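Local coordinates for cupin domain protein (Microcystis aeruginosa DIANCHI905, PDB 5ZBE) that binds an iron(II) ion in the first of its two cupin domains and may be a metal-dependent enzyme whose substrate is not established, at residues Gln30-Ala35 with Glu92-Phe97; Glu47-Met52 with Asp98-Thr103; Leu58-Lys63 with His84-Pro89; Val111-Ser116 with Gln128-Ser133; Met140-Gly145 with Ile201-Ile206. One frame throughout, in Å; residues are numbered along the deposited sequence. Where two conformers were deposited one is given.

Contact 1: Gln30-Ala35 with Glu92-Phe97; sequences QLSVIA and EPMIGF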
# COMPACT_ATOMS: atom_id res chain seq x y z
N GLN A 30 -5.69 -1.59 -4.55
CA GLN A 30 -5.50 -2.70 -5.47
C GLN A 30 -4.08 -3.22 -5.57
O GLN A 30 -3.16 -2.47 -5.50
CB GLN A 30 -6.06 -2.36 -6.82
CG GLN A 30 -5.23 -1.42 -7.59
CD GLN A 30 -5.89 -1.01 -8.90
OE1 GLN A 30 -7.11 -1.00 -9.04
NE2 GLN A 30 -5.08 -0.66 -9.84
N LEU A 31 -3.97 -4.52 -5.70
CA LEU A 31 -2.70 -5.17 -6.02
C LEU A 31 -2.72 -5.38 -7.53
O LEU A 31 -3.71 -5.80 -8.09
CB LEU A 31 -2.55 -6.51 -5.31
CG LEU A 31 -2.56 -6.48 -3.78
CD1 LEU A 31 -2.69 -7.89 -3.27
CD2 LEU A 31 -1.30 -5.83 -3.23
N SER A 32 -1.61 -5.05 -8.17
CA SER A 32 -1.51 -5.12 -9.61
C SER A 32 -0.34 -5.98 -10.01
O SER A 32 0.70 -6.00 -9.33
CB SER A 32 -1.34 -3.73 -10.18
OG SER A 32 -0.19 -3.15 -9.62
N VAL A 33 -0.49 -6.66 -11.15
CA VAL A 33 0.61 -7.41 -11.71
C VAL A 33 0.70 -6.96 -13.16
O VAL A 33 -0.24 -7.20 -13.90
CB VAL A 33 0.39 -8.92 -11.60
CG1 VAL A 33 1.58 -9.68 -12.18
CG2 VAL A 33 0.14 -9.35 -10.17
N ILE A 34 1.80 -6.29 -13.53
CA ILE A 34 2.03 -5.81 -14.90
C ILE A 34 3.07 -6.71 -15.56
O ILE A 34 4.16 -6.93 -15.03
CB ILE A 34 2.52 -4.34 -14.93
CG1 ILE A 34 1.39 -3.41 -14.45
CG2 ILE A 34 2.96 -3.93 -16.35
CD1 ILE A 34 1.83 -1.97 -14.34
N ALA A 35 2.73 -7.21 -16.74
CA ALA A 35 3.59 -8.19 -17.43
C ALA A 35 4.96 -7.62 -17.81
O ALA A 35 5.13 -6.39 -17.91
CB ALA A 35 2.88 -8.71 -18.67
N GLU A 92 10.87 -8.94 -16.16
CA GLU A 92 10.20 -9.63 -15.06
C GLU A 92 8.90 -8.91 -14.79
O GLU A 92 8.78 -7.71 -15.05
CB GLU A 92 11.09 -9.64 -13.81
CG GLU A 92 12.37 -10.48 -13.94
CD GLU A 92 12.13 -11.99 -13.96
OE1 GLU A 92 12.91 -12.73 -14.60
OE2 GLU A 92 11.17 -12.47 -13.34
N PRO A 93 7.89 -9.62 -14.26
CA PRO A 93 6.64 -8.91 -13.92
C PRO A 93 6.87 -7.86 -12.86
O PRO A 93 7.84 -7.95 -12.12
CB PRO A 93 5.72 -10.02 -13.41
CG PRO A 93 6.64 -11.14 -13.01
CD PRO A 93 7.84 -11.05 -13.91
N MET A 94 6.00 -6.85 -12.83
CA MET A 94 6.01 -5.85 -11.78
C MET A 94 4.78 -6.12 -10.93
O MET A 94 3.64 -6.16 -11.44
CB MET A 94 5.97 -4.42 -12.35
CG MET A 94 6.13 -3.29 -11.33
SD MET A 94 4.78 -3.04 -10.14
CE MET A 94 3.34 -2.91 -11.18
N ILE A 95 5.01 -6.36 -9.63
CA ILE A 95 3.90 -6.51 -8.70
C ILE A 95 3.90 -5.28 -7.81
O ILE A 95 4.92 -4.93 -7.24
CB ILE A 95 3.99 -7.77 -7.83
CG1 ILE A 95 3.89 -9.05 -8.67
CG2 ILE A 95 2.81 -7.83 -6.87
CD1 ILE A 95 5.11 -9.38 -9.47
N GLY A 96 2.77 -4.62 -7.70
CA GLY A 96 2.69 -3.37 -6.94
C GLY A 96 1.33 -3.19 -6.33
O GLY A 96 0.45 -4.02 -6.48
N PHE A 97 1.16 -2.07 -5.64
CA PHE A 97 -0.15 -1.70 -5.11
C PHE A 97 -0.39 -0.25 -5.34
O PHE A 97 0.56 0.54 -5.50
CB PHE A 97 -0.32 -2.02 -3.61
CG PHE A 97 0.45 -1.13 -2.68
CD1 PHE A 97 -0.14 0.01 -2.18
CD2 PHE A 97 1.74 -1.44 -2.31
CE1 PHE A 97 0.56 0.84 -1.31
CE2 PHE A 97 2.44 -0.61 -1.44
CZ PHE A 97 1.84 0.52 -0.93
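Leu31 to Ile34 run antiparallel to Met94 to Phe97, with an angle of 162° between the strand directions. Two hydrogen-bonded pairs hold the register, Ser32 with Gly96 and Ile34 with Met94. All four N-H...O bonds are nearly straight; the shortest runs from Ile34 N to Met94 O at 2.8 Å. The carbonyls also receive CA-H contacts, among them Phe97 CA to Gln30 O at 3.1 Å.

On the face shared by Ile34 and Met94, the methionine's terminal methyl does the packing. CG of Met94 stands anti to the backbone N (chi1 -174°), and bends at the next two torsions fold the chain back so that CE lies against Ile34 CD1 at 3.6 Å. Leu58 of strand 57-62 touches both residues. Ser32 is on this face too, its OG beside the backbone of Gly96, 3.3 Å from Gly96 O, while its hydroxyl is hydrogen-bonded to a bound triethylene glycol, probably from the crystallisation liquor. On the other face, Val33 and Ile95 stand alongside one another, branch to branch, with Val33 CG2 4.0 Å from Ile95 CG1. Leu31 CD2 touches CB of Phe97, whose ring leads away and meets Phe160 edge-to-face.

The backbone therefore supplies the polar bonding across the strands, whereas the side chains meet mainly through methyl and methylene groups. The Ser32 hydroxyl is satisfied outside the strand pair, by a glycol that may mark a pocket.

Contact 2: Glu47-Met52 with Asp98-Thr103; sequences ESQIGM and DLKRIT. With FE2 (Fe (II) ion), chain B.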
# COMPACT_ATOMS: atom_id res chain seq x y z
N GLU A 47 -10.16 10.75 -8.29
CA GLU A 47 -9.48 10.22 -7.10
C GLU A 47 -8.00 10.52 -7.15
O GLU A 47 -7.37 10.39 -8.20
CB GLU A 47 -9.65 8.71 -6.99
CG GLU A 47 -11.09 8.24 -6.92
CD GLU A 47 -11.69 7.89 -8.28
OE1 GLU A 47 -11.21 8.36 -9.33
OE2 GLU A 47 -12.67 7.13 -8.30
N SER A 48 -7.46 10.92 -6.01
CA SER A 48 -6.02 10.97 -5.79
C SER A 48 -5.50 9.54 -5.70
O SER A 48 -6.22 8.63 -5.32
CB SER A 48 -5.73 11.70 -4.49
OG SER A 48 -6.15 13.05 -4.58
N GLN A 49 -4.23 9.35 -6.07
CA GLN A 49 -3.65 8.00 -6.11
C GLN A 49 -2.24 7.97 -5.59
O GLN A 49 -1.45 8.87 -5.86
CB GLN A 49 -3.68 7.47 -7.55
CG GLN A 49 -3.16 6.06 -7.72
CD GLN A 49 -3.14 5.62 -9.18
OE1 GLN A 49 -2.10 5.23 -9.72
NE2 GLN A 49 -4.27 5.71 -9.82
N ILE A 50 -1.93 6.94 -4.80
CA ILE A 50 -0.57 6.67 -4.37
C ILE A 50 -0.30 5.21 -4.55
O ILE A 50 -1.24 4.42 -4.66
CB ILE A 50 -0.33 7.04 -2.90
CG1 ILE A 50 -1.30 6.31 -1.98
CG2 ILE A 50 -0.44 8.55 -2.71
CD1 ILE A 50 -1.13 6.63 -0.51
N GLY A 51 0.96 4.83 -4.61
CA GLY A 51 1.30 3.42 -4.72
C GLY A 51 2.78 3.15 -4.69
O GLY A 51 3.58 4.08 -4.72
N MET A 52 3.12 1.87 -4.61
CA MET A 52 4.50 1.41 -4.61
C MET A 52 4.68 0.13 -5.38
O MET A 52 3.77 -0.70 -5.44
CB MET A 52 4.98 1.08 -3.20
CG MET A 52 4.75 2.18 -2.20
SD MET A 52 5.50 1.73 -0.64
CE MET A 52 7.16 1.19 -1.07
N ASP A 98 -1.66 0.10 -5.37
CA ASP A 98 -2.06 1.50 -5.32
C ASP A 98 -3.35 1.70 -4.53
O ASP A 98 -4.14 0.78 -4.34
CB ASP A 98 -2.13 2.15 -6.71
CG ASP A 98 -3.25 1.63 -7.56
OD1 ASP A 98 -3.01 0.72 -8.40
OD2 ASP A 98 -4.36 2.18 -7.44
N LEU A 99 -3.54 2.93 -4.05
CA LEU A 99 -4.74 3.33 -3.36
C LEU A 99 -5.30 4.54 -4.06
O LEU A 99 -4.58 5.41 -4.38
CB LEU A 99 -4.42 3.80 -1.94
CG LEU A 99 -3.98 2.88 -0.85
CD1 LEU A 99 -2.53 2.51 -1.01
CD2 LEU A 99 -4.18 3.67 0.42
N LYS A 100 -6.61 4.55 -4.25
CA LYS A 100 -7.34 5.66 -4.86
C LYS A 100 -8.41 6.16 -3.88
O LYS A 100 -9.17 5.37 -3.31
CB LYS A 100 -8.02 5.22 -6.16
CG LYS A 100 -7.13 5.19 -7.39
CD LYS A 100 -7.93 4.77 -8.62
CE LYS A 100 -7.88 3.27 -8.88
NZ LYS A 100 -6.57 2.78 -9.43
N ARG A 101 -8.49 7.48 -3.71
CA ARG A 101 -9.43 8.09 -2.78
C ARG A 101 -9.70 9.53 -3.22
O ARG A 101 -8.77 10.22 -3.63
CB ARG A 101 -8.81 8.10 -1.39
CG ARG A 101 -9.62 8.72 -0.28
CD ARG A 101 -8.79 8.67 0.99
NE ARG A 101 -9.48 9.20 2.15
CZ ARG A 101 -10.32 8.50 2.91
NH1 ARG A 101 -10.89 9.07 3.96
NH2 ARG A 101 -10.58 7.22 2.64
N ILE A 102 -10.95 9.97 -3.13
CA ILE A 102 -11.25 11.38 -3.32
C ILE A 102 -10.77 12.11 -2.06
O ILE A 102 -11.22 11.82 -0.95
CB ILE A 102 -12.75 11.66 -3.50
CG1 ILE A 102 -13.29 10.95 -4.74
CG2 ILE A 102 -12.98 13.17 -3.55
CD1 ILE A 102 -12.88 11.59 -6.05
N THR A 103 -9.85 13.03 -2.24
CA THR A 103 -9.28 13.75 -1.13
C THR A 103 -9.59 15.23 -1.28
O THR A 103 -9.85 15.72 -2.38
CB THR A 103 -7.75 13.60 -1.12
OG1 THR A 103 -7.22 14.12 -2.35
CG2 THR A 103 -7.34 12.14 -1.00
FE FE2 B . -4.67 5.87 -11.94
O HOH W 1 -9.02 13.51 -4.98
O HOH W 2 -5.83 4.13 -11.66
O HOH W 3 -3.14 4.45 -12.34
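Ile50 and Leu99 pack against each other between antiparallel strands, CG1 of Ile50 lying 4.0 Å from Leu99 CB. Their backbones exchange two hydrogen bonds, and the one from Leu99 N to Ile50 O, 2.8 Å long, runs nearly along the C=O axis. The backbones come nearest at the next pair, where Gly51 has no side chain: its CA is 3.9 Å from Asp98 CA.

Gln49, Asp98 and Lys100 share the face turned to the metal. The amide of Gln49, carried on a fully extended chain, is one ligand of the iron(II) ion, together with His43, His45, His84 and two waters. Its plane stacks on the Asp98 carboxylate, the two inclined by 29°. Lys100 runs beside Gln49, then bends so that NZ forms a salt bridge to Asp98 OD2 at 3.0 Å and donates to iron-bound water 2 at 2.7 Å. The ammonium is well placed to steady that water and would be expected to offset the carboxylate charge.

A polar link leads toward the rim: Ser48 OG and Thr103 OG1 are hydrogen-bonded at 2.7 Å, and water 1 joins Ser48 OG to Thr103 N. The bond from Ser48 N to Arg101 O is bent, 132° at the hydrogen, with the donor above the carbonyl plane. Unlike the buried pairs, the rim is loose: exposed Ile102 merely rests its CD1 on Glu47, 3.9 Å from CG.

Strand 94-101 lies between 27-34 and 48-55, and strand 74-78 flanks 48-55; Leu99 also touches Ile206 and Ile208 of strand 201-208.

Contact 3: Leu58-Lys63 with His84-Pro89; sequences LELYIK and HGFVNP. With FE2 (Fe (II) ion), chain B.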
# COMPACT_ATOMS: atom_id res chain seq x y z
N LEU A 58 9.38 0.07 -11.99
CA LEU A 58 8.41 0.77 -12.82
C LEU A 58 8.94 2.16 -13.18
O LEU A 58 9.77 2.71 -12.44
CB LEU A 58 7.09 0.81 -12.06
CG LEU A 58 5.76 0.81 -12.78
CD1 LEU A 58 5.55 -0.35 -13.73
CD2 LEU A 58 4.66 0.82 -11.73
N GLU A 59 8.53 2.68 -14.33
CA GLU A 59 8.77 4.07 -14.69
C GLU A 59 7.43 4.77 -14.65
O GLU A 59 6.46 4.32 -15.29
CB GLU A 59 9.35 4.19 -16.08
CG GLU A 59 10.77 3.70 -16.22
CD GLU A 59 11.26 3.76 -17.65
OE1 GLU A 59 10.48 4.18 -18.54
OE2 GLU A 59 12.43 3.38 -17.89
N LEU A 60 7.36 5.84 -13.86
CA LEU A 60 6.17 6.68 -13.72
C LEU A 60 6.25 7.82 -14.75
O LEU A 60 7.17 8.61 -14.71
CB LEU A 60 6.11 7.27 -12.30
CG LEU A 60 5.07 8.36 -12.05
CD1 LEU A 60 3.67 7.77 -12.17
CD2 LEU A 60 5.26 9.02 -10.70
N TYR A 61 5.26 7.89 -15.62
CA TYR A 61 5.07 9.01 -16.53
C TYR A 61 4.00 9.91 -15.92
O TYR A 61 2.84 9.55 -15.86
CB TYR A 61 4.62 8.51 -17.93
CG TYR A 61 5.75 7.85 -18.70
CD1 TYR A 61 6.31 8.45 -19.81
CD2 TYR A 61 6.25 6.60 -18.31
CE1 TYR A 61 7.35 7.85 -20.50
CE2 TYR A 61 7.28 5.99 -19.00
CZ TYR A 61 7.83 6.63 -20.10
OH TYR A 61 8.86 6.05 -20.79
N ILE A 62 4.42 11.07 -15.44
CA ILE A 62 3.52 11.97 -14.76
C ILE A 62 3.90 13.40 -15.09
O ILE A 62 5.08 13.74 -15.21
CB ILE A 62 3.49 11.71 -13.23
CG1 ILE A 62 2.37 12.50 -12.55
CG2 ILE A 62 4.83 12.02 -12.59
CD1 ILE A 62 2.03 11.98 -11.17
N LYS A 63 2.89 14.24 -15.26
CA LYS A 63 3.12 15.59 -15.71
C LYS A 63 4.06 15.50 -16.91
O LYS A 63 3.78 14.71 -17.82
CB LYS A 63 3.62 16.46 -14.55
CG LYS A 63 2.61 16.54 -13.39
CD LYS A 63 3.09 17.42 -12.23
CE LYS A 63 2.23 17.19 -11.00
NZ LYS A 63 2.57 18.07 -9.85
N HIS A 84 -1.33 10.29 -15.33
CA HIS A 84 -0.23 9.40 -14.95
C HIS A 84 -0.34 8.07 -15.67
O HIS A 84 -1.44 7.56 -15.89
CB HIS A 84 -0.23 9.14 -13.44
CG HIS A 84 -1.56 8.67 -12.93
ND1 HIS A 84 -2.62 9.51 -12.76
CD2 HIS A 84 -2.00 7.43 -12.62
CE1 HIS A 84 -3.66 8.83 -12.32
NE2 HIS A 84 -3.31 7.56 -12.23
N GLY A 85 0.82 7.51 -16.00
CA GLY A 85 0.90 6.18 -16.63
C GLY A 85 2.18 5.53 -16.19
O GLY A 85 3.00 6.17 -15.49
N PHE A 86 2.35 4.28 -16.56
CA PHE A 86 3.49 3.49 -16.13
C PHE A 86 4.05 2.61 -17.24
O PHE A 86 3.30 2.09 -18.07
CB PHE A 86 3.04 2.58 -14.99
CG PHE A 86 2.48 3.31 -13.81
CD1 PHE A 86 3.32 3.73 -12.78
CD2 PHE A 86 1.11 3.58 -13.72
CE1 PHE A 86 2.80 4.39 -11.67
CE2 PHE A 86 0.59 4.25 -12.62
CZ PHE A 86 1.44 4.66 -11.59
N VAL A 87 5.36 2.41 -17.21
CA VAL A 87 6.03 1.43 -18.06
C VAL A 87 6.84 0.46 -17.19
O VAL A 87 7.59 0.89 -16.29
CB VAL A 87 6.95 2.11 -19.10
CG1 VAL A 87 7.72 1.07 -19.92
CG2 VAL A 87 6.13 3.02 -20.00
N ASN A 88 6.71 -0.83 -17.45
CA ASN A 88 7.58 -1.82 -16.81
C ASN A 88 8.83 -1.97 -17.68
O ASN A 88 8.73 -2.51 -18.78
CB ASN A 88 6.87 -3.16 -16.68
CG ASN A 88 7.73 -4.22 -16.04
OD1 ASN A 88 8.87 -3.97 -15.63
ND2 ASN A 88 7.19 -5.43 -15.95
N PRO A 89 10.00 -1.52 -17.19
CA PRO A 89 11.24 -1.60 -17.98
C PRO A 89 11.96 -2.95 -17.95
O PRO A 89 12.98 -3.12 -18.62
CB PRO A 89 12.13 -0.55 -17.30
CG PRO A 89 11.72 -0.61 -15.87
CD PRO A 89 10.25 -0.95 -15.85
FE FE2 B . -4.67 5.87 -11.94
O HOH W 2 -5.83 4.13 -11.66
O HOH W 3 -3.14 4.45 -12.34
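Strands 58-62 and 84-87 are antiparallel at 155°, with Glu59 opposite Val87 and Tyr61 opposite Gly85 as hydrogen-bonded pairs. Three of the four bonds lie in the carbonyl plane. The exception is Tyr61 N to Gly85 O, 2.8 Å long, whose donor sits 37° above that plane.

Phe86 is held by two leucines on the inner face. Leu58 brings CD2 to 3.4 Å from Phe86 CD1, a close contact, while its CD1 turns to the carbonyl of Val87. Leu60 extends alongside the ring, with CG anti to the backbone N (chi1 170°), and places CD1 3.5 Å from Phe86 CE1. His76 meets the same ring edge-to-face.

Next along this face is His84, whose NE2 binds the iron(II) ion at 2.2 Å. Its ND1 is hydrogen-bonded to the carbonyl of Val82, which fixes the rotation of the imidazole. His84 and Asn88 match the H-X3-N of the second cupin motif; His43, His45 and Gln49 come from the first, with glutamine where the classical metal site has glutamate. Asn88 ND2 is hydrogen-bonded to the carbonyls of Ala35 and Glu92.

On the opposite face, Tyr61 and Val87 meet in a tight contact, CE2 to CG2 at 3.3 Å, in which the methyl approaches the ring obliquely. Gly85 O lies at the edge of the same ring. The Tyr61 hydroxyl makes a weak 3.3 Å bond to Glu59 OE1, and Glu59 itself runs beside Val87. Pro89 CD rests against Leu58 CA at 3.9 Å.

Contact 4: Val111-Ser116 with Gln128-Ser133; sequences VVLTLS and QSVKGS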
# COMPACT_ATOMS: atom_id res chain seq x y z
N VAL A 111 5.77 14.39 -6.83
CA VAL A 111 5.11 13.30 -7.55
C VAL A 111 5.69 11.93 -7.17
O VAL A 111 5.11 10.88 -7.45
CB VAL A 111 5.16 13.45 -9.09
CG1 VAL A 111 4.36 14.68 -9.48
CG2 VAL A 111 6.59 13.51 -9.62
N VAL A 112 6.86 11.95 -6.53
CA VAL A 112 7.45 10.73 -5.98
C VAL A 112 8.02 11.01 -4.59
O VAL A 112 8.63 12.05 -4.37
CB VAL A 112 8.54 10.14 -6.90
CG1 VAL A 112 9.13 8.85 -6.33
CG2 VAL A 112 7.96 9.87 -8.27
N LEU A 113 7.79 10.07 -3.69
CA LEU A 113 8.33 10.12 -2.34
C LEU A 113 9.17 8.88 -2.09
O LEU A 113 9.04 7.88 -2.80
CB LEU A 113 7.19 10.22 -1.33
CG LEU A 113 6.30 11.46 -1.38
CD1 LEU A 113 5.12 11.31 -0.45
CD2 LEU A 113 7.09 12.71 -1.05
N THR A 114 10.04 8.94 -1.09
CA THR A 114 10.90 7.81 -0.77
C THR A 114 10.81 7.54 0.72
O THR A 114 10.88 8.47 1.53
CB THR A 114 12.35 8.09 -1.18
OG1 THR A 114 12.42 8.30 -2.60
CG2 THR A 114 13.26 6.95 -0.83
N LEU A 115 10.65 6.28 1.08
CA LEU A 115 10.67 5.89 2.50
C LEU A 115 12.05 6.16 3.11
O LEU A 115 13.07 5.91 2.48
CB LEU A 115 10.32 4.40 2.66
CG LEU A 115 8.99 3.90 2.13
CD1 LEU A 115 8.87 2.39 2.26
CD2 LEU A 115 7.82 4.59 2.80
N SER A 116 12.07 6.65 4.35
CA SER A 116 13.33 6.82 5.07
C SER A 116 13.20 6.25 6.47
O SER A 116 12.09 6.05 6.98
CB SER A 116 13.80 8.29 5.11
OG SER A 116 12.86 9.10 5.75
N GLN A 128 10.52 2.17 8.07
CA GLN A 128 10.78 3.08 6.98
C GLN A 128 9.48 3.73 6.61
O GLN A 128 8.51 3.03 6.37
CB GLN A 128 11.29 2.32 5.79
CG GLN A 128 12.53 1.54 6.10
CD GLN A 128 13.37 1.38 4.88
OE1 GLN A 128 13.42 0.30 4.30
NE2 GLN A 128 13.99 2.47 4.45
N SER A 129 9.45 5.05 6.54
CA SER A 129 8.18 5.72 6.37
C SER A 129 8.32 7.01 5.62
O SER A 129 9.42 7.54 5.44
CB SER A 129 7.54 5.98 7.73
OG SER A 129 8.32 6.89 8.49
N VAL A 130 7.18 7.53 5.20
CA VAL A 130 7.12 8.86 4.62
C VAL A 130 5.71 9.38 4.77
O VAL A 130 4.75 8.60 4.79
CB VAL A 130 7.59 8.86 3.15
CG1 VAL A 130 6.57 8.18 2.25
CG2 VAL A 130 7.90 10.29 2.67
N LYS A 131 5.60 10.70 4.90
CA LYS A 131 4.32 11.34 5.06
C LYS A 131 4.07 12.20 3.85
O LYS A 131 4.96 12.94 3.41
CB LYS A 131 4.34 12.21 6.31
CG LYS A 131 3.03 12.29 7.07
CD LYS A 131 3.23 12.90 8.46
CE LYS A 131 4.50 12.41 9.15
NZ LYS A 131 4.38 12.33 10.63
N GLY A 132 2.85 12.13 3.34
CA GLY A 132 2.42 12.98 2.26
C GLY A 132 1.21 13.77 2.69
O GLY A 132 0.89 13.86 3.88
N SER A 133 0.53 14.36 1.72
CA SER A 133 -0.50 15.34 2.03
C SER A 133 -1.74 14.71 2.66
O SER A 133 -2.36 15.33 3.48
CB SER A 133 -0.88 16.12 0.77
OG SER A 133 -1.30 15.24 -0.26
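Val130 points at the opposite segment and fits between Leu113 and Leu115. Both its methyls lie at similar range of Leu113 CB, CG2 at 4.1 Å. CG1, in the crowded position between the backbone N and the carbonyl carbon (chi1 71°), in addition meets Leu115 CD2 at 3.8 Å, and CG2 the carbonyl oxygen of Thr114 at 3.7 Å.

Leu113 continues past the valine: its CD1 ends over the backbone of Gly132, 4.2 Å from the CA, where the glycine offers no side chain to meet it. Leu115 is laid across the opposite strand, CD2 against the backbone of Ser129 and CB against Gln128 CB at 3.9 Å. The exposed Thr114 turns away from the contact and is hydrogen-bonded through OG1 to Asp74.

Backbone bonding is confined to one pair. Ser116 N donates to Ser129 O with an almost straight angle of 172°, and Ser129 N returns the bond to Ser116 O at 2.9 Å. Farther along, the strands splay: the axes of 112-114 and 128-131 come no closer than 7.3 Å, so leucine and valine side chains bridge the opening.

This is the diverging end of the beta hairpin formed by strands 112-119 and 126-131. One arm pairs with strand 74-78 and the other with 135-142, so the hairpin joins the two halves of a bicupin.

Contact 5: Met140-Gly145 with Ile201-Ile206; sequences MKIPSG and INLIKI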
# COMPACT_ATOMS: atom_id res chain seq x y z
N MET A 140 7.57 -1.93 8.04
CA MET A 140 8.36 -2.38 9.17
C MET A 140 8.43 -3.88 9.30
O MET A 140 7.50 -4.58 8.91
CB MET A 140 7.80 -1.80 10.46
CG MET A 140 6.37 -2.22 10.73
SD MET A 140 5.68 -1.30 12.12
CE MET A 140 6.93 -1.55 13.36
N LYS A 141 9.51 -4.34 9.88
CA LYS A 141 9.69 -5.73 10.19
C LYS A 141 9.05 -6.03 11.51
O LYS A 141 9.31 -5.36 12.44
CB LYS A 141 11.16 -6.02 10.34
CG LYS A 141 11.87 -6.47 9.10
CD LYS A 141 13.11 -7.29 9.45
CE LYS A 141 13.76 -6.93 10.79
NZ LYS A 141 13.50 -7.80 11.98
N ILE A 142 8.21 -7.04 11.56
CA ILE A 142 7.65 -7.54 12.80
C ILE A 142 8.46 -8.79 13.16
O ILE A 142 8.31 -9.83 12.51
CB ILE A 142 6.16 -7.89 12.64
CG1 ILE A 142 5.36 -6.73 12.03
CG2 ILE A 142 5.58 -8.34 13.98
CD1 ILE A 142 5.36 -5.43 12.78
N PRO A 143 9.32 -8.70 14.21
CA PRO A 143 10.17 -9.86 14.53
C PRO A 143 9.38 -11.08 14.94
O PRO A 143 8.26 -10.96 15.41
CB PRO A 143 11.03 -9.37 15.71
CG PRO A 143 10.93 -7.89 15.68
CD PRO A 143 9.57 -7.57 15.11
N SER A 144 9.95 -12.25 14.72
CA SER A 144 9.33 -13.50 15.16
C SER A 144 9.00 -13.39 16.65
O SER A 144 9.83 -12.95 17.47
CB SER A 144 10.26 -14.69 14.89
OG SER A 144 9.80 -15.88 15.50
N GLY A 145 7.76 -13.75 16.99
CA GLY A 145 7.28 -13.70 18.37
C GLY A 145 6.75 -12.36 18.84
O GLY A 145 6.22 -12.27 19.94
N ILE A 201 8.49 -10.77 9.71
CA ILE A 201 7.46 -10.44 8.72
C ILE A 201 7.53 -8.97 8.38
O ILE A 201 7.59 -8.11 9.26
CB ILE A 201 6.04 -10.80 9.24
CG1 ILE A 201 5.92 -12.33 9.37
CG2 ILE A 201 4.96 -10.27 8.30
CD1 ILE A 201 4.67 -12.79 10.07
N ASN A 202 7.52 -8.68 7.08
CA ASN A 202 7.53 -7.32 6.58
C ASN A 202 6.12 -6.87 6.37
O ASN A 202 5.37 -7.47 5.60
CB ASN A 202 8.33 -7.24 5.29
CG ASN A 202 9.76 -7.61 5.52
OD1 ASN A 202 10.45 -6.90 6.23
ND2 ASN A 202 10.20 -8.76 4.98
N LEU A 203 5.74 -5.80 7.06
CA LEU A 203 4.40 -5.29 7.10
C LEU A 203 4.41 -3.88 6.47
O LEU A 203 5.29 -3.11 6.74
CB LEU A 203 3.89 -5.18 8.55
CG LEU A 203 2.45 -4.67 8.72
CD1 LEU A 203 1.85 -5.24 9.99
CD2 LEU A 203 2.44 -3.16 8.79
N ILE A 204 3.42 -3.62 5.64
CA ILE A 204 3.24 -2.28 5.09
C ILE A 204 1.88 -1.78 5.54
O ILE A 204 0.89 -2.50 5.46
CB ILE A 204 3.30 -2.25 3.55
CG1 ILE A 204 4.72 -2.56 3.09
CG2 ILE A 204 2.83 -0.90 3.02
CD1 ILE A 204 4.86 -2.66 1.58
N LYS A 205 1.85 -0.56 6.08
CA LYS A 205 0.58 0.06 6.41
C LYS A 205 0.49 1.45 5.84
O LYS A 205 1.49 2.15 5.67
CB LYS A 205 0.29 0.06 7.90
CG LYS A 205 1.30 0.77 8.75
CD LYS A 205 0.99 0.57 10.25
CE LYS A 205 2.08 1.15 11.12
NZ LYS A 205 1.73 0.99 12.56
N ILE A 206 -0.73 1.83 5.53
CA ILE A 206 -1.02 3.14 5.02
C ILE A 206 -2.03 3.76 5.97
O ILE A 206 -3.13 3.22 6.19
CB ILE A 206 -1.59 3.11 3.58
CG1 ILE A 206 -0.68 2.30 2.64
CG2 ILE A 206 -1.74 4.53 3.08
CD1 ILE A 206 -1.16 0.90 2.35
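The second cupin unit brings Met140, Lys141 and Ile142 of strand 135-142 against Ile201 to Leu203 of strand 201-208 as antiparallel neighbours. Four backbone hydrogen bonds join them. The one from Ile142 N to Ile201 O is short, 2.6 Å, and nearly straight at 176°; Ile201 N returns a bond to Ile142 O, and a second such pair joins Met140 and Leu203.

Buried residues lie on one face. Ile142 leans over toward the next pair, its CG1 4.1 Å from Leu203 CB in the one modelled conformer described, because CG1 is anti to the carbonyl carbon (chi1 -52°). The beta carbons of Ile142 and Ile201 are 4.5 Å apart. On the opposite face the pair is hydrophilic, yet the closest approach is to carbon: Lys141 and Asn202 stand side by side, with Asn202 OD1 3.2 Å from the CG methylene of Lys141. The lysine then bends away, its NZ in a long, weak ion pair with Asp200.

Strand 201-208 runs between 135-142 and 156-161; Ile204 and Ile206 bond through their backbones to Phe160 and Ile158 of the latter, and Asn202 to Leu162 just past its end. Ile201 packs on Leu166 of strand 166-170, while Met140 reaches Leu125 in the neighbouring loop.

Contacts 1 and 2 share strand 94-101, which is mainly apolar in contact 1 and in contact 2 has an apolar face backed by a polar one turned to the iron; Gln30 N bonded to Asp98 O ties them together. Contact 3 belongs to a separate four-strand sheet but meets contact 2 at the iron, through His84 and Gln49, and abuts contact 1. These three are largely buried. Contacts 4 and 5 are more open and rely on aliphatic packing plus backbone bonds, with no metal. Contact 5 still reaches the first unit, Ile206 packing on Leu99 and Phe97, whereas contact 4 meets contact 3 through Val111, beside Ile62 and with its carbonyl against Leu60.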